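Putative TOXIN related protein (Parabacteroides distasonis ATCC 8503, PDB 3K0Y) is of unknown function but is a putative toxin-related protein that pairs a NigD-like N-terminal OB domain with a C-terminal beta sandwich. Local coordinates at residues G129-H134 with Y157-Y162. Residues are numbered along the deposited sequence; the frame is centred on the assembly and turned at random.
Sequences GGKTAH and YDDPQY
The imidazole of His134 meets the carboxylate of Asp159 edge-on: NE2 gives a hydrogen bond of 2.7 Å to OD2 of Asp159, almost in the ring plane, while the two flat groups stand 82° apart. Trp128 stacks on the imidazole, and the other ring nitrogen, ND1, is hydrogen-bonded to NE2 of His154, so both ring nitrogens are engaged and the rotation of the ring is fixed. The Tyr162 ring has CB of Pro160 on one face, offset toward the rim, and Gly129 O approaches its CD2 obliquely to 3.3 Å. Ala133 O lies at the edge of the Tyr157 ring, nearest CD2.

Aspartate suits position 159 because its short side chain, with CG anti to the backbone N (chi1 -156°), carries both oxygens into the loop 129-134, where backbone N-H groups meet them. OD2 also accepts from Gly129 N at 2.8 Å, from the face of the carboxylate plane opposite His134. OD1 takes Lys131 N on its syn side at 2.9 Å and Thr132 N from above the plane. Gly129 CA lies only 2.9 Å from Pro160 O, a closeness that suits a residue with no side chain.

Farther out, the short side chain of Thr132, with OG1 beside the backbone N (chi1 -45°), donates to the syn side of Asp158 OD1 over 2.7 Å. The long chain of Lys131 crosses Pro160, its CD 3.5 Å from Pro160 CD, before NZ makes a long salt bridge to OD2 of Asp158 at 3.7 Å.

The contact ties together two surface loops of the beta sandwich, those following strands 119-128 and 149-155. Four N-H donors grip the buried Asp159 carboxylate, two on each oxygen; they would be expected to keep it ionised and fix its orientation.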
loop_
_atom_site.group_PDB
_atom_site.type_symbol
_atom_site.label_atom_id
_atom_site.label_comp_id
_atom_site.label_asym_id
_atom_site.label_seq_id
_atom_site.Cartn_x
_atom_site.Cartn_y
_atom_site.Cartn_z
ATOM N N GLY A 129 3.753 4.430 -21.270
ATOM C CA GLY A 129 4.428 4.516 -22.569
ATOM C C GLY A 129 5.781 3.860 -22.613
ATOM O O GLY A 129 6.324 3.728 -23.673
ATOM N N GLY A 130 6.330 3.458 -21.464
ATOM C CA GLY A 130 7.573 2.713 -21.401
ATOM C C GLY A 130 8.793 3.601 -21.403
ATOM O O GLY A 130 9.906 3.111 -21.441
ATOM N N LYS A 131 8.594 4.911 -21.363
ATOM C CA LYS A 131 9.672 5.891 -21.549
ATOM C C LYS A 131 10.165 6.498 -20.230
ATOM O O LYS A 131 11.360 6.729 -20.054
ATOM C CB LYS A 131 9.176 6.994 -22.497
ATOM C CG LYS A 131 10.038 8.258 -22.609
ATOM C CD LYS A 131 9.231 9.419 -23.251
ATOM C CE LYS A 131 10.132 10.480 -23.877
ATOM N NZ LYS A 131 11.368 10.577 -23.026
ATOM N N THR A 132 9.251 6.772 -19.308
ATOM C CA THR A 132 9.612 7.438 -18.045
ATOM C C THR A 132 8.837 6.838 -16.900
ATOM O O THR A 132 7.628 6.657 -16.989
ATOM C CB THR A 132 9.292 8.960 -18.032
ATOM O OG1 THR A 132 9.716 9.550 -19.242
ATOM C CG2 THR A 132 9.987 9.666 -16.864
ATOM N N ALA A 133 9.581 6.581 -15.830
ATOM C CA ALA A 133 9.100 6.069 -14.577
ATOM C C ALA A 133 8.051 7.027 -13.958
ATOM O O ALA A 133 8.242 8.236 -13.950
ATOM C CB ALA A 133 10.335 5.896 -13.634
ATOM N N HIS A 134 6.936 6.484 -13.476
ATOM C CA HIS A 134 5.901 7.272 -12.820
ATOM C C HIS A 134 6.178 7.355 -11.305
ATOM O O HIS A 134 6.652 6.406 -10.731
ATOM C CB HIS A 134 4.530 6.659 -13.059
ATOM C CG HIS A 134 4.124 6.588 -14.495
ATOM N ND1 HIS A 134 2.807 6.448 -14.879
ATOM C CD2 HIS A 134 4.857 6.604 -15.642
ATOM C CE1 HIS A 134 2.748 6.413 -16.205
ATOM N NE2 HIS A 134 3.977 6.512 -16.688
ATOM N N TYR A 157 4.830 12.363 -15.685
ATOM C CA TYR A 157 5.803 13.272 -16.354
ATOM C C TYR A 157 5.524 13.321 -17.863
ATOM O O TYR A 157 4.412 13.602 -18.272
ATOM C CB TYR A 157 7.274 12.886 -16.022
ATOM C CG TYR A 157 7.576 12.879 -14.531
ATOM C CD1 TYR A 157 7.743 14.074 -13.819
ATOM C CD2 TYR A 157 7.631 11.672 -13.828
ATOM C CE1 TYR A 157 8.008 14.055 -12.441
ATOM C CE2 TYR A 157 7.858 11.632 -12.436
ATOM C CZ TYR A 157 8.045 12.812 -11.759
ATOM O OH TYR A 157 8.265 12.736 -10.420
ATOM N N ASP A 158 6.514 13.028 -18.685
ATOM C CA ASP A 158 6.342 13.068 -20.149
ATOM C C ASP A 158 6.121 11.691 -20.774
ATOM O O ASP A 158 6.284 11.543 -21.962
ATOM C CB ASP A 158 7.566 13.740 -20.814
ATOM C CG ASP A 158 8.880 13.032 -20.506
ATOM O OD1 ASP A 158 8.945 12.130 -19.641
ATOM O OD2 ASP A 158 9.885 13.391 -21.126
ATOM N N ASP A 159 5.775 10.683 -19.971
ATOM C CA ASP A 159 5.532 9.343 -20.492
ATOM C C ASP A 159 4.395 9.330 -21.510
ATOM O O ASP A 159 3.285 9.694 -21.195
ATOM C CB ASP A 159 5.187 8.363 -19.377
ATOM C CG ASP A 159 5.479 6.939 -19.746
ATOM O OD1 ASP A 159 6.437 6.678 -20.543
ATOM O OD2 ASP A 159 4.776 6.063 -19.209
ATOM N N PRO A 160 4.670 8.875 -22.746
ATOM C CA PRO A 160 3.542 8.707 -23.644
ATOM C C PRO A 160 2.485 7.765 -23.054
ATOM O O PRO A 160 2.786 6.939 -22.199
ATOM C CB PRO A 160 4.158 8.101 -24.906
ATOM C CG PRO A 160 5.611 8.258 -24.789
ATOM C CD PRO A 160 5.921 8.389 -23.321
ATOM N N GLN A 161 1.261 7.922 -23.535
ATOM C CA GLN A 161 0.099 7.151 -23.128
ATOM C C GLN A 161 -0.233 6.122 -24.209
ATOM O O GLN A 161 -1.173 6.301 -24.950
ATOM C CB GLN A 161 -1.048 8.120 -22.948
ATOM C CG GLN A 161 -0.604 9.319 -22.194
ATOM C CD GLN A 161 -1.725 10.197 -21.762
ATOM O OE1 GLN A 161 -2.733 10.329 -22.447
ATOM N NE2 GLN A 161 -1.545 10.841 -20.634
ATOM N N TYR A 162 0.564 5.062 -24.303
ATOM C CA TYR A 162 0.441 4.055 -25.366
ATOM C C TYR A 162 -0.510 2.911 -24.981
ATOM O O TYR A 162 -1.295 2.452 -25.817
ATOM C CB TYR A 162 1.802 3.445 -25.693
ATOM C CG TYR A 162 2.860 4.363 -26.306
ATOM C CD1 TYR A 162 2.524 5.514 -27.054
ATOM C CD2 TYR A 162 4.213 4.034 -26.186
ATOM C CE1 TYR A 162 3.540 6.327 -27.641
ATOM C CE2 TYR A 162 5.212 4.836 -26.737
ATOM C CZ TYR A 162 4.879 5.969 -27.461
ATOM O OH TYR A 162 5.916 6.712 -27.997
#